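Long-range contacts in solute-binding periplasmic protein of iron/siderophore ABC transporter (PDB 6B2Y), which probably binds chelated iron in the periplasm of Yersinia pestis and delivers it to an ABC transporter for uptake: residues A[219-224]-A[274-279]; A[231-236]-A[261-266]; A[291-296]-A[326-331]; A[240-245]-A[341-346]. All coordinates share one frame; numbering follows the deposited sequence.

Interaction 1 (A[219-224]-A[274-279]); sequences FIELRA and DIYIAS
Phe219, Ile220 and Glu221 run in parallel register beside Tyr276, Ile277 and Ala278, pairing two neighbouring strands in the sheet of one lobe of this two-lobed periplasmic binding protein. The short segments diverge by 21°, and the hydrogen bonds alternate as parallel pairing requires: Phe219 N to Ile275 O, Ile277 N to Phe219 O, Glu221 N to Ile277 O and Ser279 N to Glu221 O. On the face carrying Phe219, Glu221 and Tyr276, the glutamate can be traced outward. Its CB passes 3.7 Å from Tyr276 OH, and the chain then runs fully extended, bringing the carboxylate to the edge of the tyrosine ring. There Tyr276 OH donates to Glu221 OE2 at 2.6 Å, meeting it on the anti side and 30° out of the carboxylate plane. Arg312 forms a salt bridge to the same oxygen, so OE2 is gripped twice. On the other face, Ile220 CD1 packs against Ile277 CG2 at 3.5 Å. A type II turn from Glu221 to Ala224 follows and brings the chain back to Ser279. A chi1 of 85° sets the serine hydroxyl within reach of the turn's backbone, where Arg223 N donates to Ser279 OG at 2.7 Å.

Interaction 2 (A[231-236]-A[261-266]); sequences CGTAGK and GTVNLE
Thr233 and Val263 meet through their methyls, CG2 to CG2 at 3.6 Å, beside a short antiparallel pairing of strands 232-234 and 260-262. The threonine rotamer explains the division of labour: with chi1 at -170° OG1 lies opposite the backbone N, while CG2 is wedged between N and the carbonyl carbon and faces the valine. OG1 is then directed to Ile220 O, its hydrogen-bond partner, so the methyl meets the residue just after strand 260-262 and the hydroxyl meets strand 217-221. Backbone bonds set the register: Thr233 and Gly261 form a hydrogen-bonded pair, Thr233 N to Gly261 O being 2.7 Å, and Gly232 with Thr262 is the adjoining non-hydrogen-bonded pair, its CA atoms only 4.2 Å apart. Val263 N extends the pairing to Cys231 O at 2.9 Å. Thr262 CG2 also lies 3.7 Å from that carbonyl oxygen. At the Cys231 end, chi1 of -43° keeps SG beside the backbone N, and SG touches Leu265 CD1 at 3.8 Å in the first turn of helix 265-271. This sulfur is bonded to Cys230, its immediate neighbour in sequence; the arrangement is thus a two-stranded antiparallel ribbon entered from a vicinal disulfide.

Interaction 3 (A[291-296]-A[326-331]); sequences VVLGAQ and SYAIWH
Leu293 and Trp330 are the pair with the nearest CA atoms, 5.9 Å apart, where irregular segment 291-296 runs past the end of strand 326-330 without direct hydrogen bonding between the two. The contact is therefore carried by side chains and one water. Val291 puts CG1 on Ala328 CB at 3.7 Å, and two residues on, Leu293 CD1 reaches the same methyl at 4.1 Å. The leucine tip also meets the Ile329-Trp330 peptide, Leu293 CD1 being 3.5 Å from Ile329 O. Nearer the backbone, Leu293 CB sits 4.0 Å from Trp330 CD1, so this one side chain spans three consecutive strand residues. Trp330 has chi1 at -170°, which carries the indole off the strand end and brings its pyrrole corner to the loop. In the ring plane, Trp330 NE1 donates to water 2 at 2.9 Å; the water is also 2.9 Å from Leu293 O, an oxygen that accepts from Gln94 NE2 as well. The indole is further fixed by edge-to-face meetings with Tyr333 and Tyr380. Gly294 CA approaches Trp330 NE1 at 3.8 Å, at backbone angles (phi 143°) natural only to glycine. Helix 299-310 packs on Val291 and Leu293 through Ser305, Ile309 and Ala302. Because strands 275-280 and 326-330 are parallel neighbours joined through that helix, the segment belongs to the loop leading into the helix of a beta-alpha-beta crossover, packed back on its second strand.

Interaction 4 (A[240-245]-A[341-346]); sequences GDFIDQ and LAIQSF
This is an apolar helix-helix packing in which Phe242 and Ile243 of helix 239-245 meet Ala342, Ile343 and Phe346 of helix 340-350, in the layer that covers one face of the mixed sheet. The short segments approach to 8.6 Å between axes and cross at -47°, and the CA atoms of Phe242 and Ile343 come within 5.1 Å. Phe242 is the central side chain. Its chi1 of -49° sets CG beside the backbone N and turns the ring toward the neighbouring helix, where Phe242 CD1 meets Ile343 CG1 at 3.6 Å; the two side chains cross at about a right angle. On the same side of the ring, Ala342 CB lies 4.1 Å from Phe242 CD2, while Pro168 also packs on the phenylalanine. Phe346 takes up the next helical turn: its CE2 lies 3.8 Å from Phe242 CB, near the plane of the Phe242 ring, and 4.0 Å from Ile243 CG1. The edge of the Phe346 ring thereby faces the backbone at Ile243 N. At the partly exposed margin, where Val200 and Leu169 also pack on it, Gln245 runs extended and places NE2 3.4 Å from Ile343 CD1, the amide nitrogen crossing the end of the isoleucine at a slant; the same nitrogen makes a weak hydrogen bond to Asp241 O one turn earlier. Phe346 also touches Ile220 and Ile277, so its ring is shared between helix 239-245 and the sheet. Helices that cross one another while covering a largely parallel sheet are characteristic of the alpha/beta lobes of periplasmic binding proteins.

In the fold
Interactions 1, 3 and 4 are buried, whereas interaction 2 is partly exposed and lies farthest from the chain centre, about 18 Å between centres. Interactions 1 and 3 share the mixed sheet: Ala278 O accepts from Ile329 N, and Ser279 OG is hydrogen-bonded to His331 ND1. Interaction 2, a separate two-stranded ribbon, is tied to interaction 1 by Leu222 N with Gly232 O, and it touches interaction 4 where Ala234 CB packs on Gly240 N. Ile329 CD1 meets Ala342 CB, placing the helix pair of interaction 4 against strand 326-330 of interaction 3. The chemistry follows position: backbone bonding dominates interactions 1 and 2, apolar packing makes interaction 4, and interaction 3 combines apolar packing with a bridging water.

Interaction 1 (A[219-224]-A[274-279])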
# COMPACT_ATOMS: atom_id res chain seq x y z
N PHE A 219 8.16 -15.48 -5.61
CA PHE A 219 9.07 -14.54 -4.96
C PHE A 219 8.67 -13.13 -5.34
O PHE A 219 8.54 -12.83 -6.53
CB PHE A 219 10.53 -14.78 -5.34
CG PHE A 219 11.47 -13.82 -4.66
CD1 PHE A 219 11.70 -13.92 -3.30
CD2 PHE A 219 12.08 -12.80 -5.37
CE1 PHE A 219 12.55 -13.03 -2.65
CE2 PHE A 219 12.94 -11.91 -4.72
CZ PHE A 219 13.16 -12.03 -3.37
N ILE A 220 8.48 -12.27 -4.34
CA ILE A 220 8.22 -10.85 -4.58
C ILE A 220 9.45 -10.04 -4.17
O ILE A 220 9.89 -10.10 -3.02
CB ILE A 220 6.96 -10.35 -3.86
CG1 ILE A 220 6.69 -8.88 -4.25
CG2 ILE A 220 7.07 -10.48 -2.36
CD1 ILE A 220 5.26 -8.58 -4.56
N GLU A 221 10.01 -9.29 -5.11
CA GLU A 221 11.12 -8.39 -4.83
C GLU A 221 10.54 -7.00 -4.64
O GLU A 221 10.15 -6.35 -5.61
CB GLU A 221 12.16 -8.42 -5.95
CG GLU A 221 13.43 -7.72 -5.55
CD GLU A 221 14.42 -7.60 -6.69
OE1 GLU A 221 15.42 -6.89 -6.50
OE2 GLU A 221 14.19 -8.21 -7.75
N LEU A 222 10.47 -6.55 -3.39
CA LEU A 222 9.94 -5.22 -3.10
C LEU A 222 10.95 -4.14 -3.48
O LEU A 222 12.14 -4.24 -3.19
CB LEU A 222 9.58 -5.11 -1.62
CG LEU A 222 8.48 -6.08 -1.18
CD1 LEU A 222 8.35 -6.08 0.36
CD2 LEU A 222 7.16 -5.70 -1.84
N ARG A 223 10.44 -3.07 -4.09
CA ARG A 223 11.28 -1.98 -4.58
C ARG A 223 12.45 -2.51 -5.40
O ARG A 223 13.60 -2.11 -5.21
CB ARG A 223 11.75 -1.09 -3.43
CG ARG A 223 10.61 -0.66 -2.51
CD ARG A 223 11.11 0.07 -1.28
NE ARG A 223 12.06 -0.74 -0.51
CZ ARG A 223 13.31 -0.36 -0.26
NH1 ARG A 223 14.11 -1.15 0.45
NH2 ARG A 223 13.75 0.81 -0.72
N ALA A 224 12.13 -3.44 -6.30
CA ALA A 224 13.14 -4.14 -7.09
C ALA A 224 14.04 -3.16 -7.82
O ALA A 224 13.56 -2.22 -8.48
CB ALA A 224 12.45 -5.06 -8.09
N ASP A 274 8.40 -20.36 -9.22
CA ASP A 274 7.58 -20.47 -10.42
C ASP A 274 7.24 -19.09 -10.99
O ASP A 274 7.17 -18.92 -12.21
CB ASP A 274 6.30 -21.23 -10.12
CG ASP A 274 6.55 -22.67 -9.73
OD1 ASP A 274 7.54 -23.26 -10.22
OD2 ASP A 274 5.75 -23.21 -8.93
N ILE A 275 7.01 -18.11 -10.11
CA ILE A 275 6.50 -16.80 -10.48
C ILE A 275 7.36 -15.74 -9.82
O ILE A 275 7.75 -15.88 -8.65
CB ILE A 275 5.02 -16.65 -10.06
CG1 ILE A 275 4.14 -17.59 -10.90
CG2 ILE A 275 4.54 -15.21 -10.17
CD1 ILE A 275 2.70 -17.63 -10.46
N TYR A 276 7.67 -14.67 -10.56
CA TYR A 276 8.47 -13.55 -10.07
C TYR A 276 7.64 -12.28 -10.13
O TYR A 276 7.01 -11.99 -11.15
CB TYR A 276 9.76 -13.37 -10.88
CG TYR A 276 10.48 -12.07 -10.56
CD1 TYR A 276 11.38 -11.99 -9.52
CD2 TYR A 276 10.24 -10.93 -11.31
CE1 TYR A 276 12.03 -10.81 -9.22
CE2 TYR A 276 10.89 -9.73 -11.01
CZ TYR A 276 11.79 -9.68 -9.97
OH TYR A 276 12.43 -8.51 -9.66
N ILE A 277 7.63 -11.52 -9.03
CA ILE A 277 6.92 -10.25 -8.94
C ILE A 277 7.90 -9.19 -8.47
O ILE A 277 8.64 -9.41 -7.49
CB ILE A 277 5.73 -10.31 -7.96
CG1 ILE A 277 4.81 -11.49 -8.28
CG2 ILE A 277 4.92 -9.02 -8.02
CD1 ILE A 277 3.58 -11.55 -7.38
N ALA A 278 7.90 -8.04 -9.13
CA ALA A 278 8.64 -6.87 -8.69
C ALA A 278 7.67 -5.78 -8.26
O ALA A 278 6.64 -5.57 -8.90
CB ALA A 278 9.55 -6.33 -9.81
N SER A 279 7.97 -5.08 -7.17
CA SER A 279 7.19 -3.91 -6.79
C SER A 279 7.99 -2.65 -7.06
O SER A 279 9.22 -2.64 -6.97
CB SER A 279 6.74 -3.92 -5.32
OG SER A 279 7.74 -3.39 -4.46
O HOH W 1 11.21 -1.14 -8.37

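Interaction 2 (A[231-236]-A[261-266])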
# COMPACT_ATOMS: atom_id res chain seq x y z
N CYS A 231 17.06 -7.68 -3.18
CA CYS A 231 16.03 -8.63 -2.83
C CYS A 231 15.50 -8.38 -1.42
O CYS A 231 15.53 -9.27 -0.56
CB CYS A 231 16.55 -10.06 -3.00
SG CYS A 231 17.56 -10.42 -4.52
N GLY A 232 15.05 -7.16 -1.18
CA GLY A 232 14.04 -6.96 -0.17
C GLY A 232 12.78 -7.71 -0.55
O GLY A 232 12.47 -7.88 -1.73
N THR A 233 12.07 -8.22 0.45
CA THR A 233 10.92 -9.06 0.18
C THR A 233 10.01 -9.03 1.40
O THR A 233 10.28 -8.33 2.39
CB THR A 233 11.35 -10.48 -0.19
OG1 THR A 233 10.22 -11.21 -0.68
CG2 THR A 233 11.97 -11.21 1.00
N ALA A 234 8.92 -9.78 1.32
CA ALA A 234 7.95 -9.96 2.40
C ALA A 234 7.98 -11.40 2.87
O ALA A 234 8.01 -12.33 2.05
CB ALA A 234 6.54 -9.60 1.94
N GLY A 235 7.94 -11.58 4.19
CA GLY A 235 7.90 -12.92 4.76
C GLY A 235 6.56 -13.27 5.37
O GLY A 235 5.58 -13.49 4.65
N LYS A 236 6.48 -13.30 6.70
CA LYS A 236 5.23 -13.63 7.39
C LYS A 236 4.39 -12.37 7.63
O LYS A 236 4.22 -11.90 8.76
CB LYS A 236 5.53 -14.33 8.71
CG LYS A 236 6.45 -15.54 8.60
CD LYS A 236 7.22 -15.71 9.91
CE LYS A 236 7.58 -17.16 10.15
NZ LYS A 236 8.66 -17.56 9.22
N GLY A 261 11.85 -7.93 5.08
CA GLY A 261 13.26 -8.21 5.26
C GLY A 261 13.94 -8.42 3.92
O GLY A 261 13.34 -8.27 2.86
N THR A 262 15.23 -8.76 4.00
CA THR A 262 16.07 -8.98 2.83
C THR A 262 16.46 -10.46 2.74
O THR A 262 16.77 -11.08 3.76
CB THR A 262 17.32 -8.10 2.87
OG1 THR A 262 16.95 -6.72 2.79
CG2 THR A 262 18.27 -8.40 1.72
N VAL A 263 16.42 -11.01 1.53
CA VAL A 263 16.88 -12.36 1.26
C VAL A 263 17.95 -12.27 0.18
O VAL A 263 17.78 -11.55 -0.80
CB VAL A 263 15.71 -13.26 0.79
CG1 VAL A 263 16.23 -14.61 0.27
CG2 VAL A 263 14.70 -13.45 1.92
N ASN A 264 19.07 -12.95 0.37
CA ASN A 264 20.16 -12.75 -0.58
C ASN A 264 19.83 -13.37 -1.92
O ASN A 264 19.06 -14.34 -2.02
CB ASN A 264 21.47 -13.32 -0.04
CG ASN A 264 22.42 -12.22 0.44
OD1 ASN A 264 23.08 -11.56 -0.37
ND2 ASN A 264 22.49 -12.03 1.76
N LEU A 265 20.43 -12.81 -2.98
CA LEU A 265 20.08 -13.20 -4.34
C LEU A 265 20.34 -14.68 -4.59
O LEU A 265 19.59 -15.32 -5.33
CB LEU A 265 20.85 -12.34 -5.35
CG LEU A 265 20.62 -12.70 -6.82
CD1 LEU A 265 19.13 -12.65 -7.15
CD2 LEU A 265 21.40 -11.79 -7.76
N GLU A 266 21.37 -15.24 -3.95
CA GLU A 266 21.68 -16.65 -4.16
C GLU A 266 20.54 -17.55 -3.69
O GLU A 266 20.29 -18.60 -4.29
CB GLU A 266 22.98 -17.02 -3.43
CG GLU A 266 24.22 -16.27 -3.93
CD GLU A 266 24.30 -14.83 -3.42
OE1 GLU A 266 24.85 -13.98 -4.15
OE2 GLU A 266 23.81 -14.56 -2.29

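Interaction 3 (A[291-296]-A[326-331])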
# COMPACT_ATOMS: atom_id res chain seq x y z
N VAL A 291 10.97 -0.11 -10.94
CA VAL A 291 9.79 -0.27 -11.77
C VAL A 291 8.97 1.01 -11.74
O VAL A 291 8.78 1.63 -10.67
CB VAL A 291 8.97 -1.48 -11.27
CG1 VAL A 291 7.71 -1.63 -12.09
CG2 VAL A 291 9.82 -2.75 -11.32
N VAL A 292 8.47 1.42 -12.90
CA VAL A 292 7.74 2.67 -13.09
C VAL A 292 6.24 2.36 -13.12
O VAL A 292 5.75 1.71 -14.05
CB VAL A 292 8.19 3.38 -14.38
CG1 VAL A 292 7.27 4.54 -14.69
CG2 VAL A 292 9.62 3.85 -14.21
N LEU A 293 5.52 2.81 -12.09
CA LEU A 293 4.09 2.58 -11.93
C LEU A 293 3.49 3.73 -11.15
O LEU A 293 4.19 4.37 -10.35
CB LEU A 293 3.80 1.26 -11.19
CG LEU A 293 4.28 -0.04 -11.84
CD1 LEU A 293 4.38 -1.16 -10.81
CD2 LEU A 293 3.36 -0.41 -12.97
N GLY A 294 2.19 4.00 -11.37
CA GLY A 294 1.47 5.00 -10.61
C GLY A 294 0.48 5.77 -11.46
O GLY A 294 0.21 5.44 -12.61
N ALA A 295 -0.07 6.85 -10.87
CA ALA A 295 -1.25 7.51 -11.42
C ALA A 295 -0.97 8.21 -12.73
O ALA A 295 -1.92 8.59 -13.43
CB ALA A 295 -1.82 8.51 -10.41
N GLN A 296 0.30 8.40 -13.09
CA GLN A 296 0.67 9.09 -14.33
C GLN A 296 1.45 8.19 -15.27
O GLN A 296 2.03 8.67 -16.25
CB GLN A 296 1.47 10.36 -14.01
CG GLN A 296 0.70 11.38 -13.17
CD GLN A 296 1.54 12.60 -12.81
OE1 GLN A 296 2.66 12.47 -12.32
NE2 GLN A 296 1.00 13.78 -13.07
N SER A 326 6.55 -13.35 -15.14
CA SER A 326 7.08 -12.19 -14.43
C SER A 326 6.08 -11.04 -14.50
O SER A 326 5.43 -10.83 -15.53
CB SER A 326 8.44 -11.75 -15.01
OG SER A 326 9.47 -12.65 -14.63
N TYR A 327 5.95 -10.31 -13.38
CA TYR A 327 4.91 -9.30 -13.22
C TYR A 327 5.45 -8.18 -12.34
O TYR A 327 6.44 -8.35 -11.63
CB TYR A 327 3.63 -9.90 -12.59
CG TYR A 327 3.22 -11.20 -13.24
CD1 TYR A 327 2.27 -11.22 -14.25
CD2 TYR A 327 3.79 -12.42 -12.84
CE1 TYR A 327 1.90 -12.40 -14.86
CE2 TYR A 327 3.43 -13.62 -13.46
CZ TYR A 327 2.48 -13.59 -14.46
OH TYR A 327 2.09 -14.76 -15.09
N ALA A 328 4.78 -7.02 -12.38
CA ALA A 328 5.10 -5.93 -11.46
C ALA A 328 3.83 -5.38 -10.83
O ALA A 328 2.76 -5.33 -11.46
CB ALA A 328 5.86 -4.79 -12.15
N ILE A 329 3.96 -4.97 -9.57
CA ILE A 329 2.87 -4.44 -8.76
C ILE A 329 3.29 -3.11 -8.15
O ILE A 329 4.45 -2.91 -7.81
CB ILE A 329 2.46 -5.46 -7.66
CG1 ILE A 329 1.18 -4.99 -6.97
CG2 ILE A 329 3.61 -5.65 -6.66
CD1 ILE A 329 -0.06 -5.11 -7.83
N TRP A 330 2.32 -2.21 -7.99
CA TRP A 330 2.58 -0.91 -7.37
C TRP A 330 2.98 -1.08 -5.91
O TRP A 330 2.26 -1.71 -5.12
CB TRP A 330 1.34 -0.03 -7.47
CG TRP A 330 1.47 1.42 -7.12
CD1 TRP A 330 2.33 2.34 -7.67
CD2 TRP A 330 0.66 2.15 -6.18
NE1 TRP A 330 2.12 3.59 -7.12
CE2 TRP A 330 1.10 3.50 -6.21
CE3 TRP A 330 -0.39 1.79 -5.32
CZ2 TRP A 330 0.53 4.48 -5.41
CZ3 TRP A 330 -0.96 2.77 -4.52
CH2 TRP A 330 -0.50 4.10 -4.56
N HIS A 331 4.12 -0.49 -5.53
CA HIS A 331 4.69 -0.80 -4.23
C HIS A 331 3.82 -0.28 -3.09
O HIS A 331 3.76 -0.92 -2.03
CB HIS A 331 6.09 -0.22 -4.10
CG HIS A 331 6.68 -0.47 -2.75
ND1 HIS A 331 7.08 -1.73 -2.35
CD2 HIS A 331 6.89 0.35 -1.70
CE1 HIS A 331 7.52 -1.66 -1.11
NE2 HIS A 331 7.42 -0.41 -0.69
O HOH W 2 3.66 5.88 -7.91

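Interaction 4 (A[240-245]-A[341-346])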
# COMPACT_ATOMS: atom_id res chain seq x y z
N GLY A 240 3.44 -10.76 1.52
CA GLY A 240 3.29 -12.19 1.73
C GLY A 240 1.85 -12.58 2.00
O GLY A 240 1.37 -13.62 1.53
N ASP A 241 1.12 -11.75 2.76
CA ASP A 241 -0.30 -12.00 2.99
C ASP A 241 -1.08 -12.04 1.68
O ASP A 241 -2.03 -12.82 1.54
CB ASP A 241 -0.88 -10.91 3.91
CG ASP A 241 -0.54 -11.13 5.38
OD1 ASP A 241 0.15 -12.13 5.69
OD2 ASP A 241 -0.97 -10.30 6.22
N PHE A 242 -0.73 -11.17 0.73
CA PHE A 242 -1.46 -11.16 -0.54
C PHE A 242 -1.15 -12.41 -1.35
O PHE A 242 -2.04 -12.95 -2.03
CB PHE A 242 -1.10 -9.93 -1.38
CG PHE A 242 -1.16 -8.63 -0.62
CD1 PHE A 242 -2.01 -8.47 0.47
CD2 PHE A 242 -0.37 -7.56 -1.03
CE1 PHE A 242 -2.05 -7.26 1.16
CE2 PHE A 242 -0.41 -6.36 -0.35
CZ PHE A 242 -1.24 -6.21 0.74
N ILE A 243 0.11 -12.84 -1.34
CA ILE A 243 0.47 -14.09 -2.00
C ILE A 243 -0.36 -15.25 -1.44
O ILE A 243 -0.96 -16.02 -2.20
CB ILE A 243 1.97 -14.36 -1.85
CG1 ILE A 243 2.75 -13.31 -2.65
CG2 ILE A 243 2.34 -15.77 -2.32
CD1 ILE A 243 4.25 -13.36 -2.39
N ASP A 244 -0.41 -15.36 -0.11
CA ASP A 244 -1.20 -16.41 0.56
C ASP A 244 -2.65 -16.39 0.09
O ASP A 244 -3.19 -17.42 -0.33
CB ASP A 244 -1.14 -16.25 2.09
CG ASP A 244 0.26 -16.43 2.68
OD1 ASP A 244 1.20 -16.80 1.95
OD2 ASP A 244 0.42 -16.18 3.89
N GLN A 245 -3.31 -15.23 0.19
CA GLN A 245 -4.73 -15.17 -0.15
C GLN A 245 -4.97 -15.45 -1.62
O GLN A 245 -6.03 -15.96 -1.99
CB GLN A 245 -5.31 -13.80 0.21
CG GLN A 245 -5.39 -13.54 1.70
CD GLN A 245 -5.92 -12.14 2.01
OE1 GLN A 245 -7.11 -11.97 2.30
NE2 GLN A 245 -5.05 -11.15 1.97
N LEU A 341 -6.70 -4.58 -4.53
CA LEU A 341 -6.36 -4.60 -5.94
C LEU A 341 -5.11 -5.44 -6.21
O LEU A 341 -5.00 -6.07 -7.27
CB LEU A 341 -6.17 -3.18 -6.47
CG LEU A 341 -7.42 -2.33 -6.33
CD1 LEU A 341 -7.10 -0.85 -6.54
CD2 LEU A 341 -8.49 -2.79 -7.29
N ALA A 342 -4.17 -5.46 -5.27
CA ALA A 342 -3.02 -6.33 -5.43
C ALA A 342 -3.40 -7.80 -5.23
O ALA A 342 -2.90 -8.68 -5.93
CB ALA A 342 -1.90 -5.93 -4.46
N ILE A 343 -4.27 -8.07 -4.26
CA ILE A 343 -4.69 -9.46 -4.04
C ILE A 343 -5.34 -10.03 -5.29
O ILE A 343 -5.04 -11.16 -5.71
CB ILE A 343 -5.62 -9.54 -2.82
CG1 ILE A 343 -4.86 -9.17 -1.54
CG2 ILE A 343 -6.24 -10.92 -2.72
CD1 ILE A 343 -5.84 -8.88 -0.39
N GLN A 344 -6.21 -9.24 -5.92
CA GLN A 344 -6.91 -9.70 -7.12
C GLN A 344 -5.94 -9.84 -8.29
O GLN A 344 -6.03 -10.81 -9.06
CB GLN A 344 -8.04 -8.74 -7.48
CG GLN A 344 -9.24 -8.79 -6.56
CD GLN A 344 -10.40 -7.97 -7.10
OE1 GLN A 344 -10.24 -7.20 -8.05
NE2 GLN A 344 -11.55 -8.13 -6.50
N SER A 345 -5.00 -8.90 -8.43
CA SER A 345 -4.03 -9.00 -9.52
C SER A 345 -3.14 -10.22 -9.35
O SER A 345 -2.88 -10.95 -10.32
CB SER A 345 -3.17 -7.73 -9.58
OG SER A 345 -3.92 -6.65 -10.11
N PHE A 346 -2.66 -10.48 -8.12
CA PHE A 346 -1.86 -11.68 -7.88
C PHE A 346 -2.63 -12.93 -8.28
O PHE A 346 -2.10 -13.81 -8.97
CB PHE A 346 -1.47 -11.79 -6.40
CG PHE A 346 -0.40 -10.82 -5.98
CD1 PHE A 346 -0.05 -9.74 -6.78
CD2 PHE A 346 0.24 -10.98 -4.76
CE1 PHE A 346 0.92 -8.85 -6.38
CE2 PHE A 346 1.20 -10.09 -4.34
CZ PHE A 346 1.56 -9.01 -5.17